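Long-range contacts in citryl-spermidine/3,4-dihydroxybenzoyl-citryl-spermidine:spermidine ligase (Bacillus anthracis, PDB 3TO3), which catalyses the ATP-dependent condensation of spermidine with citryl-spermidine intermediates during biosynthesis of the siderophore petrobactin: residues E74-G79 with K531-W536; W413-I418 with W536-E541; P424-V429 with N545-Y550. One frame throughout, in Å; residues are numbered along the deposited sequence.

Interaction 1. Residues E74-G79 with K531-W536; sequences ERITFG and KEESFW. With EDO (1,2-ethanediol), chain H.
A single hydroxyl, OG1 of T77, stands between a glutamate and a tryptophan one turn apart on the same helix and serves both: it receives the indole N-H of W536 and donates its own hydrogen to the carboxylate of E532. The first bond runs from W536 NE1 to T77 OG1 over 2.9 Å, nearly straight at 160°, with the oxygen in the plane of the indole. The second, T77 OG1 to E532 OE1, is 2.8 Å long and uses the anti lone pair of the carboxylate oxygen. T77 can do this because its OG1 lies anti to its own carbonyl carbon (chi1 -72°), which leaves CG2 resting on W536 CZ2 at 3.9 Å.

The other carboxylate oxygen takes the charge. R75 bends at chi2 and chi3 to bring NH1 to 2.7 Å from E532 OE2, arriving from above the carboxylate plane, with the two flat groups 86° apart. A water accepts from I76 N and donates to OE2, so both oxygens of E532 are held, which probably limits rotation of the carboxylate; D526 is a second acidic partner of R75, through NH2. Beyond the polar centre, I76 reaches over the helix start, CD1 meeting E533 CG at 3.5 Å. On the other flank, F78 points its edge at the face of the W536 six-membered ring in an offset T-shaped pair, centroids 5.7 Å apart, while P591 touches both aromatics.

K531 is the N-cap residue of helix 532-547, so the contact sits on that helix's first turn. What it joins is the connection between antiparallel strands 65-74 and 81-83 of the N-terminal sheet and a helix of the FhuF-like region: a loop-to-helix docking through a partly buried network of salt bridge and hydroxyl bonds.

Interaction 2. Residues W413-I418 with W536-E541; sequences WLRLLI and WMIVVE
The guanidinium of R415 has I538 over one face, with CG1 3.8 Å above the plane and displaced toward the rim, while the carboxylate of E541 meets it at the edge. That edge contact is a salt bridge whose main bond, R415 NH2 to E541 OE1, spans 2.7 Å at 160°. OE1 is approached on its syn side, somewhat out of the carboxylate plane, and the two flat groups are turned 30° from one another. NH1 adds a weak bond to the same oxygen, so one atom of E541 receives both terminal nitrogens.

R415 gets there with an extended chain from CG to NE, laid across I538 so that CG also packs on I538 CG2 at 3.9 Å. Second partners, E411 for NE and E542 for NH1, surround the arginine with acid and probably help fix its rotation.

Helices 410-432 and 532-547 pack against each other here within the FhuF-like region, their local axes 10.0 Å apart and crossing at -43° with both helices running broadly the same way. Beneath the ion pair the interface turns apolar. L414 reaches I538 with CD2 against CD1 at 4.1 Å, and a turn further along, I418 lays CD1 across V539 CG2. I418 points toward the other helix, and its side chain crosses the valine at about a right angle.

Interaction 3. Residues P424-V429 with N545-Y550; sequences PVIHLV and NHFRKY
Two histidine nitrogens make the shortest polar bond here: H427 ND1 and H546 NE2 lie 2.7 Å apart, and either ring could be the donor. Each nitrogen is near the plane of the other's ring, yet the rings are turned 85° from one another, so they meet rim to rim with neither over the other's face. Both histidines hold CG anti to the backbone N (H427 chi1 -173°), which sends each imidazole out from its helix to cross the other at about a right angle. The far nitrogen of H427, NE2, bonds D335, whose carboxylate would tend to orient this ring and perhaps polarise the pair.

Y550 completes the cluster. The type I turn F547-Y550 folds the chain back, and the tyrosine ring comes to lie beside both imidazoles. H427 aims its edge at the tyrosine face, with centroids 5.6 Å apart, and its CE1 is 4.3 Å from Y550 CE1. Y550 CD1 in turn sits 3.7 Å above the plane of the H546 ring, toward its rim. Y337 of helix 336-342 also meets both histidine rings.

On the other flank the contact is greasy. I426 presents CG2 to the edge of the F547 ring, 3.8 Å from CE1, while H546 CD2 lies over the centre of one face of that ring. Leaning in from helix 502-528 are L512 and F513, which touch I426, and F557 stacks with F547.

Away from the annotated sites, this is structural packing between the C-terminal half of helix 410-432 and the C-terminal end of helix 532-547 with its following turn, in which a buried histidine pair is set in an aromatic cluster of H427, H546 and Y550.

All three contacts use helix 532-547, taken in order from its first turn to the turn that follows it. Interactions 2 and 3 join it to the same partner, helix 410-432, at successive levels; interaction 1 instead ties it to a loop of the N-terminal sheet. W536 lies in the segments of both 1 and 2, though it makes its contacts in 1, and F535 CE1 packs on L414 CD1 at 3.6 Å between them. Interaction 1 is partly buried and mixes charge with hydroxyl and water bonds. Interaction 2 is buried, its salt bridge lying beside aliphatic packing, whereas the buried interaction 3 relies on aromatic and imidazole contacts, with no salt bridge across it.

Interaction 1. Residues E74-G79 with K531-W536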
loop_
_atom_site.group_PDB
_atom_site.type_symbol
_atom_site.label_atom_id
_atom_site.label_comp_id
_atom_site.label_asym_id
_atom_site.label_seq_id
_atom_site.Cartn_x
_atom_site.Cartn_y
_atom_site.Cartn_z
ATOM N N GLU B 74 31.825 -22.203 -2.051
ATOM C CA GLU B 74 31.480 -21.997 -3.444
ATOM C C GLU B 74 31.362 -23.369 -4.121
ATOM O O GLU B 74 32.327 -24.137 -4.156
ATOM C CB GLU B 74 32.550 -21.165 -4.120
ATOM C CG GLU B 74 32.194 -20.695 -5.507
ATOM C CD GLU B 74 33.171 -19.636 -6.032
ATOM O OE1 GLU B 74 32.741 -18.488 -6.336
ATOM O OE2 GLU B 74 34.375 -19.955 -6.133
ATOM N N ARG B 75 30.188 -23.673 -4.673
ATOM C CA ARG B 75 29.870 -25.057 -5.062
ATOM C C ARG B 75 30.057 -25.306 -6.533
ATOM O O ARG B 75 29.819 -24.406 -7.341
ATOM C CB ARG B 75 28.418 -25.313 -4.780
ATOM C CG ARG B 75 28.038 -24.933 -3.424
ATOM C CD ARG B 75 28.124 -26.186 -2.635
ATOM N NE ARG B 75 26.938 -26.226 -1.828
ATOM C CZ ARG B 75 26.286 -27.319 -1.492
ATOM N NH1 ARG B 75 26.696 -28.519 -1.908
ATOM N NH2 ARG B 75 25.205 -27.175 -0.740
ATOM N N ILE B 76 30.451 -26.525 -6.901
ATOM C CA ILE B 76 30.645 -26.823 -8.310
ATOM C C ILE B 76 29.332 -26.695 -9.080
ATOM O O ILE B 76 29.355 -26.561 -10.315
ATOM C CB ILE B 76 31.288 -28.208 -8.579
ATOM C CG1 ILE B 76 30.232 -29.293 -8.524
ATOM C CG2 ILE B 76 32.406 -28.508 -7.611
ATOM C CD1 ILE B 76 30.598 -30.465 -9.330
ATOM N N THR B 77 28.192 -26.622 -8.382
ATOM C CA THR B 77 26.953 -26.542 -9.132
ATOM C C THR B 77 26.718 -25.031 -9.368
ATOM O O THR B 77 26.076 -24.341 -8.598
ATOM C CB THR B 77 25.803 -27.142 -8.235
ATOM O OG1 THR B 77 25.944 -28.566 -8.157
ATOM C CG2 THR B 77 24.365 -26.797 -8.733
ATOM N N PHE B 78 27.095 -24.603 -10.571
ATOM C CA PHE B 78 26.971 -23.218 -11.052
ATOM C C PHE B 78 27.647 -22.167 -10.224
ATOM O O PHE B 78 27.335 -20.992 -10.364
ATOM C CB PHE B 78 25.500 -22.848 -11.274
ATOM C CG PHE B 78 24.832 -23.746 -12.252
ATOM C CD1 PHE B 78 25.043 -23.573 -13.599
ATOM C CD2 PHE B 78 24.075 -24.823 -11.828
ATOM C CE1 PHE B 78 24.477 -24.414 -14.519
ATOM C CE2 PHE B 78 23.502 -25.669 -12.764
ATOM C CZ PHE B 78 23.714 -25.466 -14.098
ATOM N N GLY B 79 28.623 -22.579 -9.422
ATOM C CA GLY B 79 29.280 -21.670 -8.500
ATOM C C GLY B 79 28.375 -21.094 -7.429
ATOM O O GLY B 79 28.704 -20.074 -6.843
ATOM N N LYS B 531 27.857 -36.882 -4.146
ATOM C CA LYS B 531 28.707 -35.813 -4.627
ATOM C C LYS B 531 28.043 -35.109 -5.793
ATOM O O LYS B 531 27.358 -35.743 -6.606
ATOM C CB LYS B 531 30.079 -36.365 -5.041
ATOM C CG LYS B 531 31.108 -36.479 -3.890
ATOM C CD LYS B 531 32.347 -37.308 -4.292
ATOM C CE LYS B 531 33.208 -36.642 -5.371
ATOM N NZ LYS B 531 33.964 -35.444 -4.871
ATOM N N GLU B 532 28.248 -33.797 -5.859
ATOM C CA GLU B 532 27.661 -32.985 -6.903
ATOM C C GLU B 532 28.193 -33.394 -8.266
ATOM O O GLU B 532 27.420 -33.447 -9.233
ATOM C CB GLU B 532 27.887 -31.493 -6.640
ATOM C CG GLU B 532 26.994 -30.882 -5.512
ATOM C CD GLU B 532 27.556 -29.537 -5.032
ATOM O OE1 GLU B 532 27.363 -28.560 -5.762
ATOM O OE2 GLU B 532 28.240 -29.457 -3.973
ATOM N N GLU B 533 29.493 -33.700 -8.324
ATOM C CA GLU B 533 30.133 -34.244 -9.528
ATOM C C GLU B 533 29.394 -35.473 -10.075
ATOM O O GLU B 533 29.099 -35.529 -11.270
ATOM C CB GLU B 533 31.618 -34.591 -9.283
ATOM C CG GLU B 533 32.462 -33.405 -8.824
ATOM C CD GLU B 533 32.318 -33.084 -7.315
ATOM O OE1 GLU B 533 31.232 -33.308 -6.729
ATOM O OE2 GLU B 533 33.307 -32.611 -6.711
ATOM N N SER B 534 29.100 -36.444 -9.207
ATOM C CA SER B 534 28.337 -37.642 -9.613
ATOM C C SER B 534 26.940 -37.274 -10.120
ATOM O O SER B 534 26.472 -37.813 -11.121
ATOM C CB SER B 534 28.191 -38.654 -8.468
ATOM O OG SER B 534 29.453 -39.008 -7.967
ATOM N N PHE B 535 26.266 -36.378 -9.408
ATOM C CA PHE B 535 24.948 -35.904 -9.835
ATOM C C PHE B 535 25.036 -35.414 -11.290
ATOM O O PHE B 535 24.289 -35.884 -12.149
ATOM C CB PHE B 535 24.462 -34.787 -8.901
ATOM C CG PHE B 535 23.102 -34.255 -9.227
ATOM C CD1 PHE B 535 21.993 -34.628 -8.466
ATOM C CD2 PHE B 535 22.930 -33.348 -10.262
ATOM C CE1 PHE B 535 20.717 -34.129 -8.756
ATOM C CE2 PHE B 535 21.663 -32.836 -10.570
ATOM C CZ PHE B 535 20.555 -33.217 -9.812
ATOM N N TRP B 536 25.968 -34.504 -11.574
ATOM C CA TRP B 536 26.037 -33.927 -12.914
ATOM C C TRP B 536 26.532 -34.922 -13.965
ATOM O O TRP B 536 26.147 -34.846 -15.138
ATOM C CB TRP B 536 26.795 -32.577 -12.933
ATOM C CG TRP B 536 26.027 -31.559 -12.115
ATOM C CD1 TRP B 536 26.351 -31.074 -10.872
ATOM C CD2 TRP B 536 24.760 -30.976 -12.452
ATOM N NE1 TRP B 536 25.366 -30.208 -10.432
ATOM C CE2 TRP B 536 24.388 -30.132 -11.388
ATOM C CE3 TRP B 536 23.913 -31.072 -13.561
ATOM C CZ2 TRP B 536 23.209 -29.393 -11.407
ATOM C CZ3 TRP B 536 22.738 -30.343 -13.572
ATOM C CH2 TRP B 536 22.402 -29.503 -12.511
HETATM C C1 EDO H . 30.012 -40.572 -4.741
HETATM O O1 EDO H . 30.104 -39.159 -4.776
HETATM C C2 EDO H . 28.537 -40.919 -4.763
HETATM O O2 EDO H . 28.386 -42.107 -3.978
HETATM O O HOH W 1 30.667 -28.443 -4.454
#

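Interaction 2. Residues W413-I418 with W536-E541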
loop_
_atom_site.group_PDB
_atom_site.type_symbol
_atom_site.label_atom_id
_atom_site.label_comp_id
_atom_site.label_asym_id
_atom_site.label_seq_id
_atom_site.Cartn_x
_atom_site.Cartn_y
_atom_site.Cartn_z
ATOM N N TRP B 413 16.900 -43.853 -8.637
ATOM C CA TRP B 413 15.787 -42.925 -8.566
ATOM C C TRP B 413 16.127 -41.677 -9.384
ATOM O O TRP B 413 15.314 -41.190 -10.149
ATOM C CB TRP B 413 15.476 -42.557 -7.112
ATOM C CG TRP B 413 14.217 -41.755 -6.949
ATOM C CD1 TRP B 413 12.946 -42.243 -6.795
ATOM C CD2 TRP B 413 14.102 -40.333 -6.949
ATOM N NE1 TRP B 413 12.052 -41.215 -6.686
ATOM C CE2 TRP B 413 12.732 -40.028 -6.772
ATOM C CE3 TRP B 413 15.028 -39.282 -7.065
ATOM C CZ2 TRP B 413 12.257 -38.709 -6.725
ATOM C CZ3 TRP B 413 14.574 -37.992 -7.020
ATOM C CH2 TRP B 413 13.193 -37.710 -6.844
ATOM N N LEU B 414 17.344 -41.182 -9.235
ATOM C CA LEU B 414 17.769 -39.982 -9.955
ATOM C C LEU B 414 17.805 -40.215 -11.475
ATOM O O LEU B 414 17.380 -39.364 -12.243
ATOM C CB LEU B 414 19.123 -39.502 -9.431
ATOM C CG LEU B 414 19.765 -38.284 -10.078
ATOM C CD1 LEU B 414 18.875 -37.029 -9.964
ATOM C CD2 LEU B 414 21.132 -38.058 -9.468
ATOM N N ARG B 415 18.279 -41.373 -11.917
ATOM C CA ARG B 415 18.214 -41.681 -13.339
ATOM C C ARG B 415 16.777 -41.727 -13.874
ATOM O O ARG B 415 16.478 -41.115 -14.899
ATOM C CB ARG B 415 18.895 -42.996 -13.640
ATOM C CG ARG B 415 20.363 -42.964 -13.364
ATOM C CD ARG B 415 21.011 -44.228 -13.907
ATOM N NE ARG B 415 22.453 -44.148 -13.753
ATOM C CZ ARG B 415 23.257 -43.575 -14.643
ATOM N NH1 ARG B 415 22.747 -43.043 -15.745
ATOM N NH2 ARG B 415 24.564 -43.541 -14.435
ATOM N N LEU B 416 15.890 -42.458 -13.200
ATOM C CA LEU B 416 14.489 -42.430 -13.629
ATOM C C LEU B 416 13.936 -41.025 -13.668
ATOM O O LEU B 416 13.169 -40.711 -14.567
ATOM C CB LEU B 416 13.603 -43.271 -12.740
ATOM C CG LEU B 416 13.806 -44.736 -13.046
ATOM C CD1 LEU B 416 13.596 -45.591 -11.775
ATOM C CD2 LEU B 416 12.887 -45.117 -14.214
ATOM N N LEU B 417 14.314 -40.195 -12.694
ATOM C CA LEU B 417 13.761 -38.860 -12.601
ATOM C C LEU B 417 14.177 -38.059 -13.830
ATOM O O LEU B 417 13.348 -37.457 -14.499
ATOM C CB LEU B 417 14.214 -38.136 -11.315
ATOM C CG LEU B 417 13.660 -36.707 -11.228
ATOM C CD1 LEU B 417 12.114 -36.654 -10.969
ATOM C CD2 LEU B 417 14.425 -35.882 -10.187
ATOM N N ILE B 418 15.471 -38.065 -14.109
ATOM C CA ILE B 418 16.026 -37.381 -15.251
ATOM C C ILE B 418 15.360 -37.902 -16.543
ATOM O O ILE B 418 14.944 -37.100 -17.402
ATOM C CB ILE B 418 17.548 -37.606 -15.339
ATOM C CG1 ILE B 418 18.259 -37.133 -14.057
ATOM C CG2 ILE B 418 18.123 -36.921 -16.527
ATOM C CD1 ILE B 418 17.937 -35.754 -13.682
ATOM N N TRP B 536 25.968 -34.504 -11.574
ATOM C CA TRP B 536 26.037 -33.927 -12.914
ATOM C C TRP B 536 26.532 -34.922 -13.965
ATOM O O TRP B 536 26.147 -34.846 -15.138
ATOM C CB TRP B 536 26.795 -32.577 -12.933
ATOM C CG TRP B 536 26.027 -31.559 -12.115
ATOM C CD1 TRP B 536 26.351 -31.074 -10.872
ATOM C CD2 TRP B 536 24.760 -30.976 -12.452
ATOM N NE1 TRP B 536 25.366 -30.208 -10.432
ATOM C CE2 TRP B 536 24.388 -30.132 -11.388
ATOM C CE3 TRP B 536 23.913 -31.072 -13.561
ATOM C CZ2 TRP B 536 23.209 -29.393 -11.407
ATOM C CZ3 TRP B 536 22.738 -30.343 -13.572
ATOM C CH2 TRP B 536 22.402 -29.503 -12.511
HETATM N N MSE B 537 27.361 -35.871 -13.551
HETATM C CA MSE B 537 27.793 -36.895 -14.480
HETATM C C MSE B 537 26.652 -37.839 -14.864
HETATM O O MSE B 537 26.709 -38.486 -15.897
HETATM C CB MSE B 537 28.992 -37.677 -13.931
HETATM C CG MSE B 537 30.306 -36.885 -13.956
HETATM SE SE MSE B 537 31.889 -37.991 -13.608
HETATM C CE MSE B 537 31.680 -38.303 -11.702
ATOM N N ILE B 538 25.624 -37.926 -14.032
ATOM C CA ILE B 538 24.460 -38.719 -14.383
ATOM C C ILE B 538 23.580 -37.960 -15.336
ATOM O O ILE B 538 23.011 -38.531 -16.265
ATOM C CB ILE B 538 23.655 -39.141 -13.154
ATOM C CG1 ILE B 538 24.361 -40.326 -12.477
ATOM C CG2 ILE B 538 22.239 -39.506 -13.569
ATOM C CD1 ILE B 538 23.805 -40.687 -11.142
ATOM N N VAL B 539 23.473 -36.658 -15.090
ATOM C CA VAL B 539 22.691 -35.795 -15.951
ATOM C C VAL B 539 23.268 -35.804 -17.367
ATOM O O VAL B 539 22.533 -36.015 -18.339
ATOM C CB VAL B 539 22.571 -34.374 -15.383
ATOM C CG1 VAL B 539 21.883 -33.458 -16.397
ATOM C CG2 VAL B 539 21.765 -34.412 -14.090
ATOM N N VAL B 540 24.579 -35.614 -17.485
ATOM C CA VAL B 540 25.210 -35.745 -18.795
ATOM C C VAL B 540 24.956 -37.116 -19.489
ATOM O O VAL B 540 24.516 -37.165 -20.635
ATOM C CB VAL B 540 26.697 -35.410 -18.726
ATOM C CG1 VAL B 540 27.358 -35.665 -20.046
ATOM C CG2 VAL B 540 26.865 -33.951 -18.321
ATOM N N GLU B 541 25.205 -38.220 -18.794
ATOM C CA GLU B 541 24.982 -39.532 -19.384
ATOM C C GLU B 541 23.570 -39.663 -19.962
ATOM O O GLU B 541 23.382 -40.152 -21.098
ATOM C CB GLU B 541 25.204 -40.645 -18.359
ATOM C CG GLU B 541 26.639 -40.930 -18.006
ATOM C CD GLU B 541 26.777 -41.859 -16.792
ATOM O OE1 GLU B 541 25.930 -42.749 -16.605
ATOM O OE2 GLU B 541 27.737 -41.699 -16.017
#

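Interaction 3. Residues P424-V429 with N545-Y550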
loop_
_atom_site.group_PDB
_atom_site.type_symbol
_atom_site.label_atom_id
_atom_site.label_comp_id
_atom_site.label_asym_id
_atom_site.label_seq_id
_atom_site.Cartn_x
_atom_site.Cartn_y
_atom_site.Cartn_z
ATOM N N PRO B 424 12.387 -34.769 -21.392
ATOM C CA PRO B 424 11.360 -34.312 -22.336
ATOM C C PRO B 424 11.341 -32.800 -22.464
ATOM O O PRO B 424 11.034 -32.301 -23.532
ATOM C CB PRO B 424 10.049 -34.811 -21.724
ATOM C CG PRO B 424 10.464 -35.901 -20.777
ATOM C CD PRO B 424 11.788 -35.447 -20.230
ATOM N N VAL B 425 11.652 -32.080 -21.396
ATOM C CA VAL B 425 11.769 -30.644 -21.511
ATOM C C VAL B 425 12.881 -30.286 -22.490
ATOM O O VAL B 425 12.694 -29.427 -23.349
ATOM C CB VAL B 425 12.069 -29.968 -20.152
ATOM C CG1 VAL B 425 12.204 -28.481 -20.348
ATOM C CG2 VAL B 425 10.975 -30.280 -19.116
ATOM N N ILE B 426 14.033 -30.948 -22.372
ATOM C CA ILE B 426 15.180 -30.652 -23.241
ATOM C C ILE B 426 14.867 -31.092 -24.671
ATOM O O ILE B 426 15.209 -30.408 -25.649
ATOM C CB ILE B 426 16.484 -31.333 -22.714
ATOM C CG1 ILE B 426 16.846 -30.749 -21.352
ATOM C CG2 ILE B 426 17.644 -31.130 -23.662
ATOM C CD1 ILE B 426 18.030 -31.420 -20.668
ATOM N N HIS B 427 14.195 -32.241 -24.785
ATOM C CA HIS B 427 13.728 -32.696 -26.078
ATOM C C HIS B 427 12.862 -31.654 -26.805
ATOM O O HIS B 427 13.052 -31.420 -27.992
ATOM C CB HIS B 427 12.966 -34.001 -25.949
ATOM C CG HIS B 427 12.603 -34.603 -27.261
ATOM N ND1 HIS B 427 13.452 -35.441 -27.953
ATOM C CD2 HIS B 427 11.486 -34.483 -28.019
ATOM C CE1 HIS B 427 12.872 -35.814 -29.087
ATOM N NE2 HIS B 427 11.677 -35.254 -29.145
ATOM N N LEU B 428 11.902 -31.060 -26.087
ATOM C CA LEU B 428 11.060 -29.983 -26.602
ATOM C C LEU B 428 11.904 -28.836 -27.146
ATOM O O LEU B 428 11.614 -28.287 -28.209
ATOM C CB LEU B 428 10.163 -29.438 -25.484
ATOM C CG LEU B 428 8.834 -30.153 -25.297
ATOM C CD1 LEU B 428 8.072 -29.620 -24.104
ATOM C CD2 LEU B 428 8.006 -30.000 -26.579
ATOM N N VAL B 429 12.939 -28.458 -26.403
ATOM C CA VAL B 429 13.824 -27.388 -26.833
ATOM C C VAL B 429 14.541 -27.744 -28.135
ATOM O O VAL B 429 14.523 -26.974 -29.098
ATOM C CB VAL B 429 14.875 -27.046 -25.751
ATOM C CG1 VAL B 429 16.059 -26.292 -26.361
ATOM C CG2 VAL B 429 14.223 -26.252 -24.625
ATOM N N ASN B 545 22.481 -40.300 -23.632
ATOM C CA ASN B 545 21.741 -41.520 -23.930
ATOM C C ASN B 545 20.507 -41.232 -24.811
ATOM O O ASN B 545 20.216 -41.987 -25.757
ATOM C CB ASN B 545 21.355 -42.263 -22.630
ATOM C CG ASN B 545 22.478 -43.184 -22.099
ATOM O OD1 ASN B 545 22.490 -43.555 -20.919
ATOM N ND2 ASN B 545 23.410 -43.559 -22.975
ATOM N N HIS B 546 19.799 -40.138 -24.505
ATOM C CA HIS B 546 18.612 -39.725 -25.258
ATOM C C HIS B 546 18.983 -39.337 -26.682
ATOM O O HIS B 546 18.466 -39.903 -27.644
ATOM C CB HIS B 546 17.899 -38.535 -24.616
ATOM C CG HIS B 546 16.727 -38.049 -25.414
ATOM N ND1 HIS B 546 15.526 -38.729 -25.466
ATOM C CD2 HIS B 546 16.576 -36.959 -26.206
ATOM C CE1 HIS B 546 14.685 -38.078 -26.251
ATOM N NE2 HIS B 546 15.299 -37.004 -26.716
ATOM N N PHE B 547 19.901 -38.384 -26.807
ATOM C CA PHE B 547 20.234 -37.838 -28.119
ATOM C C PHE B 547 21.006 -38.782 -29.027
ATOM O O PHE B 547 21.067 -38.563 -30.237
ATOM C CB PHE B 547 20.870 -36.451 -28.011
ATOM C CG PHE B 547 19.889 -35.409 -27.628
ATOM C CD1 PHE B 547 19.931 -34.816 -26.386
ATOM C CD2 PHE B 547 18.865 -35.073 -28.494
ATOM C CE1 PHE B 547 18.984 -33.861 -26.012
ATOM C CE2 PHE B 547 17.910 -34.123 -28.131
ATOM C CZ PHE B 547 17.969 -33.518 -26.903
ATOM N N ARG B 548 21.585 -39.840 -28.467
ATOM C CA ARG B 548 22.199 -40.856 -29.322
ATOM C C ARG B 548 21.129 -41.641 -30.091
ATOM O O ARG B 548 21.431 -42.300 -31.080
ATOM C CB ARG B 548 23.147 -41.786 -28.543
ATOM C CG ARG B 548 24.636 -41.413 -28.713
ATOM C CD ARG B 548 25.604 -42.471 -28.160
ATOM N NE ARG B 548 25.868 -42.297 -26.735
ATOM C CZ ARG B 548 25.198 -42.921 -25.772
ATOM N NH1 ARG B 548 24.216 -43.762 -26.077
ATOM N NH2 ARG B 548 25.506 -42.699 -24.504
ATOM N N LYS B 549 19.882 -41.557 -29.639
ATOM C CA LYS B 549 18.768 -42.146 -30.373
ATOM C C LYS B 549 18.177 -41.243 -31.469
ATOM O O LYS B 549 17.313 -41.678 -32.222
ATOM C CB LYS B 549 17.663 -42.570 -29.396
ATOM C CG LYS B 549 18.103 -43.674 -28.450
ATOM C CD LYS B 549 16.950 -44.209 -27.620
ATOM C CE LYS B 549 16.567 -43.266 -26.516
ATOM N NZ LYS B 549 15.221 -43.602 -25.958
ATOM N N TYR B 550 18.626 -39.991 -31.554
ATOM C CA TYR B 550 18.116 -39.076 -32.573
ATOM C C TYR B 550 19.251 -38.330 -33.278
ATOM O O TYR B 550 19.464 -37.147 -33.039
ATOM C CB TYR B 550 17.073 -38.113 -31.979
ATOM C CG TYR B 550 15.955 -38.842 -31.261
ATOM C CD1 TYR B 550 15.892 -38.900 -29.876
ATOM C CD2 TYR B 550 14.986 -39.518 -31.978
ATOM C CE1 TYR B 550 14.869 -39.600 -29.228
ATOM C CE2 TYR B 550 13.965 -40.213 -31.351
ATOM C CZ TYR B 550 13.905 -40.256 -29.986
ATOM O OH TYR B 550 12.876 -40.974 -29.408
#